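Local atomic coordinates of profilin II (PDB entry 1D1J), a protein that binds actin and poly-L-proline and, like other profilins, probably regulates actin assembly. Residues A20-C25 with L109-G114; D48-K53 with N61-G66; C16-I21 with A32-G37. All coordinates share one frame; numbering follows the deposited sequence.

In the fold
All three contacts involve one antiparallel sheet; contacts 1 and 3 pair its strands, and contact 2 packs a helix on it. Contacts 1 and 3 share Ala20 and Ile21, because strand 16-23 lies between strand 108-114, its partner in contact 1, and strand 30-33, its hairpin partner in contact 3; their centres are about 9 Å apart. Contact 2 sets helix 44-51 against the edge strand 63-65, its centre about 12 Å from that of contact 1 and about 18 Å from that of contact 3. Contacts 1 and 2 meet where Leu109 CD2 lies 3.8 Å from Ile50 CG2. On the other face, helix 4-10 packs against contacts 1 and 3; in profilins this N-terminal region contributes to the poly-proline site.

Contact 1 (A20-C25 with L109-G114); sequences AIVGYC and LVIVMG
Tyr24 and Leu109 make the closest side-chain approach between A20-C25 and L109-G114. The CD1 methyl of Leu109 meets the ring obliquely, 3.5 Å from Tyr24 CD1, and the two side chains run at about a right angle. Tyr24 has its CG between the backbone N and the carbonyl carbon (chi1 71°), which swings the ring back across the end of the strand pair. Cys25 SG rests over the centre of one ring face, 3.9 Å above the plane, and the hydroxyl is held by Ala105 O.

On the same face as Leu109, the side chains of Val22 and Ile111 lean across one another, with Val22 CG2 4.2 Å from Ile111 CD1. Ile111 keeps CG1 beside its backbone N (chi1 -50°), carrying CD1 toward Val22. Ile21 and Val110 lie on the other face and touch more loosely, Ile21 CD1 4.4 Å from Val110 CG2.

Between the two faces runs the antiparallel ladder, with two bonds to each hydrogen-bonded pair. Ala20 and Ile111 form one, with Ala20 N 2.8 Å from Ile111 O; Val22 and Leu109 form the next, with Val22 N 2.8 Å from Leu109 O. The last bond, Leu109 N to Val22 O, is bent to 132° at the hydrogen.

This pairing belongs to the central antiparallel sheet of the profilin fold. Helix 44-51 packs on the Val22 and Leu109 face through Ile47 and Ile50, Phe39 meets Ala20 and Ile111 there, and helix 4-10 lies against Ile21 and Val110. Strand 99-104 continues the sheet beyond strand 108-114.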
loop_
_atom_site.group_PDB
_atom_site.type_symbol
_atom_site.label_atom_id
_atom_site.label_comp_id
_atom_site.label_asym_id
_atom_site.label_seq_id
_atom_site.Cartn_x
_atom_site.Cartn_y
_atom_site.Cartn_z
ATOM N N ALA A 20 4.974 -15.482 13.922
ATOM C CA ALA A 20 4.074 -15.227 15.045
ATOM C C ALA A 20 3.463 -13.829 15.051
ATOM O O ALA A 20 4.019 -12.895 14.471
ATOM C CB ALA A 20 4.812 -15.472 16.374
ATOM N N ILE A 21 2.296 -13.713 15.679
ATOM C CA ILE A 21 1.583 -12.439 15.831
ATOM C C ILE A 21 1.615 -12.217 17.352
ATOM O O ILE A 21 1.148 -13.068 18.108
ATOM C CB ILE A 21 0.108 -12.537 15.336
ATOM C CG1 ILE A 21 0.054 -13.029 13.887
ATOM C CG2 ILE A 21 -0.562 -11.174 15.415
ATOM C CD1 ILE A 21 0.726 -12.090 12.871
ATOM N N VAL A 22 2.215 -11.115 17.796
ATOM C CA VAL A 22 2.352 -10.828 19.225
ATOM C C VAL A 22 1.882 -9.420 19.611
ATOM O O VAL A 22 2.283 -8.432 19.002
ATOM C CB VAL A 22 3.833 -10.995 19.675
ATOM C CG1 VAL A 22 3.993 -10.599 21.120
ATOM C CG2 VAL A 22 4.303 -12.432 19.468
ATOM N N GLY A 23 1.024 -9.333 20.621
ATOM C CA GLY A 23 0.533 -8.036 21.060
ATOM C C GLY A 23 1.557 -7.293 21.892
ATOM O O GLY A 23 2.404 -7.909 22.546
ATOM N N TYR A 24 1.478 -5.964 21.884
ATOM C CA TYR A 24 2.417 -5.153 22.653
ATOM C C TYR A 24 1.736 -3.996 23.387
ATOM O O TYR A 24 2.397 -3.046 23.815
ATOM C CB TYR A 24 3.540 -4.625 21.755
ATOM C CG TYR A 24 3.113 -3.554 20.775
ATOM C CD1 TYR A 24 2.454 -3.886 19.592
ATOM C CD2 TYR A 24 3.382 -2.207 21.028
ATOM C CE1 TYR A 24 2.073 -2.901 18.682
ATOM C CE2 TYR A 24 3.004 -1.213 20.124
ATOM C CZ TYR A 24 2.353 -1.568 18.955
ATOM O OH TYR A 24 1.994 -0.593 18.056
ATOM N N CYS A 25 0.416 -4.078 23.521
ATOM C CA CYS A 25 -0.347 -3.050 24.221
ATOM C C CYS A 25 -1.086 -3.648 25.421
ATOM O O CYS A 25 -0.479 -3.873 26.470
ATOM C CB CYS A 25 -1.306 -2.352 23.257
ATOM S SG CYS A 25 -0.433 -1.431 21.983
ATOM N N LEU A 109 2.206 -7.118 16.694
ATOM C CA LEU A 109 3.588 -7.249 16.241
ATOM C C LEU A 109 3.759 -8.520 15.374
ATOM O O LEU A 109 3.441 -9.625 15.806
ATOM C CB LEU A 109 4.499 -7.332 17.470
ATOM C CG LEU A 109 5.718 -6.443 17.711
ATOM C CD1 LEU A 109 5.319 -4.990 17.814
ATOM C CD2 LEU A 109 6.414 -6.899 18.999
ATOM N N VAL A 110 4.184 -8.344 14.126
ATOM C CA VAL A 110 4.442 -9.455 13.201
ATOM C C VAL A 110 5.907 -9.867 13.421
ATOM O O VAL A 110 6.807 -9.029 13.382
ATOM C CB VAL A 110 4.269 -9.006 11.705
ATOM C CG1 VAL A 110 4.582 -10.160 10.757
ATOM C CG2 VAL A 110 2.855 -8.481 11.451
ATOM N N ILE A 111 6.149 -11.137 13.711
ATOM C CA ILE A 111 7.523 -11.595 13.921
ATOM C C ILE A 111 7.813 -12.838 13.076
ATOM O O ILE A 111 7.103 -13.835 13.149
ATOM C CB ILE A 111 7.835 -11.868 15.428
ATOM C CG1 ILE A 111 7.408 -10.667 16.279
ATOM C CG2 ILE A 111 9.340 -12.110 15.627
ATOM C CD1 ILE A 111 7.757 -10.793 17.739
ATOM N N VAL A 112 8.865 -12.753 12.269
ATOM C CA VAL A 112 9.258 -13.842 11.386
ATOM C C VAL A 112 10.742 -14.213 11.519
ATOM O O VAL A 112 11.600 -13.338 11.677
ATOM C CB VAL A 112 8.948 -13.497 9.887
ATOM C CG1 VAL A 112 7.447 -13.508 9.631
ATOM C CG2 VAL A 112 9.532 -12.135 9.517
ATOM N N MET A 113 11.019 -15.518 11.528
ATOM C CA MET A 113 12.388 -16.032 11.595
ATOM C C MET A 113 12.665 -16.789 10.296
ATOM O O MET A 113 11.944 -17.741 9.954
ATOM C CB MET A 113 12.590 -16.985 12.772
ATOM C CG MET A 113 14.045 -17.406 12.935
ATOM S SD MET A 113 14.330 -18.746 14.120
ATOM C CE MET A 113 14.121 -17.862 15.699
ATOM N N GLY A 114 13.683 -16.337 9.564
ATOM C CA GLY A 114 14.045 -16.980 8.318
ATOM C C GLY A 114 14.846 -18.263 8.504
ATOM O O GLY A 114 15.444 -18.501 9.563
#

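Contact 2 (D48-K53 with N61-G66); sequences DMIVGK and NGLTLG
Met49 and Leu63 meet without any ring or planar side chain, and none takes part elsewhere between the two segments: the contact is apolar packing, and no hydrogen bond crosses it. The thioether chain of Met49 leaves the helix with CG opposite the backbone N (chi1 -178°) and then bends at chi2 and chi3. The first part of the chain leans obliquely over Leu63, with Met49 CG 3.9 Å from Leu63 CB, while the bend carries Met49 CE on to 4.0 Å from Gly62 O.

One residue further along the helix, Ile50 touches both leucines. Ile50 CG1 is 4.3 Å from Leu63 CD2, and Ile50 CD1 packs tightly on Leu65 CD2 at 3.5 Å, the two side chains meeting at about a right angle. The isoleucine chain is extended beyond CG1 (chi2 176°), which sends CD1 out to Leu65.

Glu46, earlier on the same helix, receives hydrogen bonds from Thr64 OG1 and Gly66 N. In the profilin fold this is helix 44-51 packed on one face of the central sheet at its end strand 63-65; Ile50 also touches Leu109 of strand 108-114, and Leu63 packs on Cys70 and Val72 of the adjoining strand 68-76.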
loop_
_atom_site.group_PDB
_atom_site.type_symbol
_atom_site.label_atom_id
_atom_site.label_comp_id
_atom_site.label_asym_id
_atom_site.label_seq_id
_atom_site.Cartn_x
_atom_site.Cartn_y
_atom_site.Cartn_z
ATOM N N ASP A 48 8.228 -6.181 25.942
ATOM C CA ASP A 48 8.587 -4.864 26.471
ATOM C C ASP A 48 9.919 -4.370 25.903
ATOM O O ASP A 48 10.024 -3.213 25.499
ATOM C CB ASP A 48 8.681 -4.888 28.008
ATOM C CG ASP A 48 7.315 -4.910 28.699
ATOM O OD1 ASP A 48 6.278 -4.767 28.015
ATOM O OD2 ASP A 48 7.282 -5.067 29.944
ATOM N N MET A 49 10.932 -5.241 25.894
ATOM C CA MET A 49 12.262 -4.886 25.378
ATOM C C MET A 49 12.228 -4.521 23.892
ATOM O O MET A 49 13.017 -3.701 23.429
ATOM C CB MET A 49 13.266 -6.025 25.610
ATOM C CG MET A 49 14.695 -5.710 25.153
ATOM S SD MET A 49 15.474 -4.335 26.073
ATOM C CE MET A 49 16.832 -5.210 26.976
ATOM N N ILE A 50 11.311 -5.140 23.153
ATOM C CA ILE A 50 11.168 -4.883 21.730
ATOM C C ILE A 50 10.564 -3.504 21.473
ATOM O O ILE A 50 11.099 -2.729 20.681
ATOM C CB ILE A 50 10.268 -5.955 21.060
ATOM C CG1 ILE A 50 10.967 -7.316 21.064
ATOM C CG2 ILE A 50 9.894 -5.538 19.641
ATOM C CD1 ILE A 50 10.116 -8.436 20.506
ATOM N N VAL A 51 9.462 -3.206 22.163
ATOM C CA VAL A 51 8.733 -1.947 21.991
ATOM C C VAL A 51 9.043 -0.836 23.001
ATOM O O VAL A 51 8.419 0.226 22.969
ATOM C CB VAL A 51 7.206 -2.202 21.985
ATOM C CG1 VAL A 51 6.840 -3.155 20.867
ATOM C CG2 VAL A 51 6.752 -2.771 23.325
ATOM N N GLY A 52 10.036 -1.062 23.856
ATOM C CA GLY A 52 10.400 -0.081 24.867
ATOM C C GLY A 52 10.889 1.272 24.369
ATOM O O GLY A 52 11.264 1.426 23.205
ATOM N N LYS A 53 10.892 2.254 25.272
ATOM C CA LYS A 53 11.334 3.616 24.963
ATOM C C LYS A 53 12.833 3.626 24.732
ATOM O O LYS A 53 13.355 4.452 23.982
ATOM C CB LYS A 53 10.979 4.560 26.113
ATOM N N ASN A 61 23.287 -4.753 24.878
ATOM C CA ASN A 61 23.168 -6.059 25.527
ATOM C C ASN A 61 22.362 -7.106 24.768
ATOM O O ASN A 61 22.251 -8.245 25.225
ATOM C CB ASN A 61 22.555 -5.881 26.928
ATOM C CG ASN A 61 23.257 -4.794 27.749
ATOM O OD1 ASN A 61 22.806 -3.641 27.802
ATOM N ND2 ASN A 61 24.371 -5.159 28.385
ATOM N N GLY A 62 21.799 -6.736 23.620
ATOM C CA GLY A 62 20.993 -7.680 22.861
ATOM C C GLY A 62 19.612 -7.856 23.481
ATOM O O GLY A 62 19.235 -7.125 24.405
ATOM N N LEU A 63 18.843 -8.797 22.935
ATOM C CA LEU A 63 17.498 -9.122 23.415
ATOM C C LEU A 63 17.221 -10.615 23.185
ATOM O O LEU A 63 18.006 -11.304 22.526
ATOM C CB LEU A 63 16.426 -8.254 22.722
ATOM C CG LEU A 63 16.256 -8.168 21.191
ATOM C CD1 LEU A 63 15.786 -9.488 20.584
ATOM C CD2 LEU A 63 15.251 -7.067 20.870
ATOM N N THR A 64 16.137 -11.128 23.762
ATOM C CA THR A 64 15.791 -12.535 23.579
ATOM C C THR A 64 14.351 -12.689 23.115
ATOM O O THR A 64 13.500 -11.842 23.392
ATOM C CB THR A 64 16.018 -13.391 24.867
ATOM O OG1 THR A 64 15.225 -12.875 25.940
ATOM C CG2 THR A 64 17.492 -13.395 25.270
ATOM N N LEU A 65 14.104 -13.768 22.380
ATOM C CA LEU A 65 12.785 -14.089 21.848
ATOM C C LEU A 65 12.564 -15.560 22.147
ATOM O O LEU A 65 13.240 -16.419 21.581
ATOM C CB LEU A 65 12.753 -13.848 20.336
ATOM C CG LEU A 65 12.856 -12.390 19.886
ATOM C CD1 LEU A 65 13.082 -12.318 18.387
ATOM C CD2 LEU A 65 11.591 -11.646 20.290
ATOM N N GLY A 66 11.623 -15.853 23.036
ATOM C CA GLY A 66 11.397 -17.238 23.412
ATOM C C GLY A 66 12.650 -17.778 24.096
ATOM O O GLY A 66 12.948 -18.971 24.014
#

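Contact 3 (C16-I21 with A32-G37); sequences CQEAAI and AATAGG
Thr34 takes hold of Ala19 through both its backbone N and its O. Ala19 N donates to Thr34 OG1 at 3.0 Å with a bent N-H...O angle of 136°, and Thr34 N returns a bond to Ala19 O, also at 3.0 Å. The first works because chi1 of -74° sets OG1 on the side of the threonine's own N; this hydroxyl takes the place a backbone carbonyl would hold in a regular ladder, while CG2 rests near Gln17 O.

The hairpin ladder continues to Ile21 and Ala32. Ile21 N reaches Ala32 O at 2.9 Å, and Ala32 N makes a longer bond to Ile21 O, at 3.3 Å. Between the Ala19-Thr34 and Ile21-Ala32 bonds the Ala20-Ala33 pair, non-hydrogen-bonded, is drawn close, Ala20 CB 3.6 Å from Ala33 CB. At the other end the carboxylate of Glu18 lies against the next turn, Glu18 OE1 3.5 Å from Gly37 CA.

Further out, Phe39 N on OE1 and, weakly, Val38 N on OE2 position that carboxylate. A water donates to Thr34 O at 2.6 Å and to Glu18 OE1, linking it to the type II turn Thr34-Gly37, where Gly36 takes the positive phi.

Gln17 and Glu18 form a classic beta bulge opposite Met113 of strand 108-114, the neighbour of strand 16-23 on its other side. Helix 4-10 packs alongside, with Leu10 on Ala19 and Val7 on Ile21 and Ala32.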
loop_
_atom_site.group_PDB
_atom_site.type_symbol
_atom_site.label_atom_id
_atom_site.label_comp_id
_atom_site.label_asym_id
_atom_site.label_seq_id
_atom_site.Cartn_x
_atom_site.Cartn_y
_atom_site.Cartn_z
ATOM N N CYS A 16 10.579 -18.941 5.727
ATOM C CA CYS A 16 10.583 -18.847 7.186
ATOM C C CYS A 16 10.458 -20.217 7.853
ATOM O O CYS A 16 9.838 -21.140 7.308
ATOM C CB CYS A 16 9.435 -17.958 7.671
ATOM S SG CYS A 16 9.598 -16.210 7.254
ATOM N N GLN A 17 11.076 -20.345 9.025
ATOM C CA GLN A 17 11.009 -21.576 9.802
ATOM C C GLN A 17 10.004 -21.361 10.944
ATOM O O GLN A 17 9.486 -22.320 11.523
ATOM C CB GLN A 17 12.388 -21.941 10.355
ATOM C CG GLN A 17 13.108 -20.777 10.997
ATOM C CD GLN A 17 14.352 -21.186 11.739
ATOM O OE1 GLN A 17 14.277 -21.688 12.854
ATOM N NE2 GLN A 17 15.510 -20.950 11.139
ATOM N N GLU A 18 9.732 -20.088 11.246
ATOM C CA GLU A 18 8.779 -19.693 12.292
ATOM C C GLU A 18 8.126 -18.351 11.957
ATOM O O GLU A 18 8.712 -17.523 11.259
ATOM C CB GLU A 18 9.476 -19.519 13.643
ATOM C CG GLU A 18 10.055 -20.753 14.256
ATOM C CD GLU A 18 10.623 -20.473 15.628
ATOM O OE1 GLU A 18 9.978 -19.710 16.380
ATOM O OE2 GLU A 18 11.706 -21.012 15.954
ATOM N N ALA A 19 6.942 -18.121 12.519
ATOM C CA ALA A 19 6.195 -16.875 12.333
ATOM C C ALA A 19 5.220 -16.722 13.498
ATOM O O ALA A 19 4.674 -17.721 13.985
ATOM C CB ALA A 19 5.444 -16.894 11.015
ATOM N N ALA A 20 4.974 -15.482 13.922
ATOM C CA ALA A 20 4.074 -15.227 15.045
ATOM C C ALA A 20 3.463 -13.829 15.051
ATOM O O ALA A 20 4.019 -12.895 14.471
ATOM C CB ALA A 20 4.812 -15.472 16.374
ATOM N N ILE A 21 2.296 -13.713 15.679
ATOM C CA ILE A 21 1.583 -12.439 15.831
ATOM C C ILE A 21 1.615 -12.217 17.352
ATOM O O ILE A 21 1.148 -13.068 18.108
ATOM C CB ILE A 21 0.108 -12.537 15.336
ATOM C CG1 ILE A 21 0.054 -13.029 13.887
ATOM C CG2 ILE A 21 -0.562 -11.174 15.415
ATOM C CD1 ILE A 21 0.726 -12.090 12.871
ATOM N N ALA A 32 -0.560 -15.854 18.274
ATOM C CA ALA A 32 -0.443 -17.004 17.380
ATOM C C ALA A 32 1.036 -17.202 17.058
ATOM O O ALA A 32 1.783 -16.237 16.935
ATOM C CB ALA A 32 -1.236 -16.760 16.099
ATOM N N ALA A 33 1.456 -18.453 16.926
ATOM C CA ALA A 33 2.851 -18.754 16.633
ATOM C C ALA A 33 3.039 -20.162 16.085
ATOM O O ALA A 33 2.210 -21.050 16.316
ATOM C CB ALA A 33 3.709 -18.566 17.893
ATOM N N THR A 34 4.136 -20.345 15.351
ATOM C CA THR A 34 4.491 -21.638 14.777
ATOM C C THR A 34 4.620 -22.638 15.923
ATOM O O THR A 34 5.230 -22.342 16.954
ATOM C CB THR A 34 5.844 -21.562 14.020
ATOM O OG1 THR A 34 5.660 -20.860 12.783
ATOM C CG2 THR A 34 6.405 -22.960 13.734
ATOM N N ALA A 35 4.006 -23.804 15.753
ATOM C CA ALA A 35 4.059 -24.844 16.768
ATOM C C ALA A 35 5.474 -25.407 16.803
ATOM O O ALA A 35 6.079 -25.644 15.752
ATOM C CB ALA A 35 3.058 -25.937 16.448
ATOM N N GLY A 36 6.019 -25.540 18.010
ATOM C CA GLY A 36 7.361 -26.074 18.176
ATOM C C GLY A 36 8.501 -25.067 18.137
ATOM O O GLY A 36 9.659 -25.448 18.322
ATOM N N GLY A 37 8.193 -23.790 17.919
ATOM C CA GLY A 37 9.245 -22.785 17.865
ATOM C C GLY A 37 9.453 -21.989 19.147
ATOM O O GLY A 37 8.736 -22.194 20.135
HETATM O O HOH W 1 6.945 -20.369 17.379
#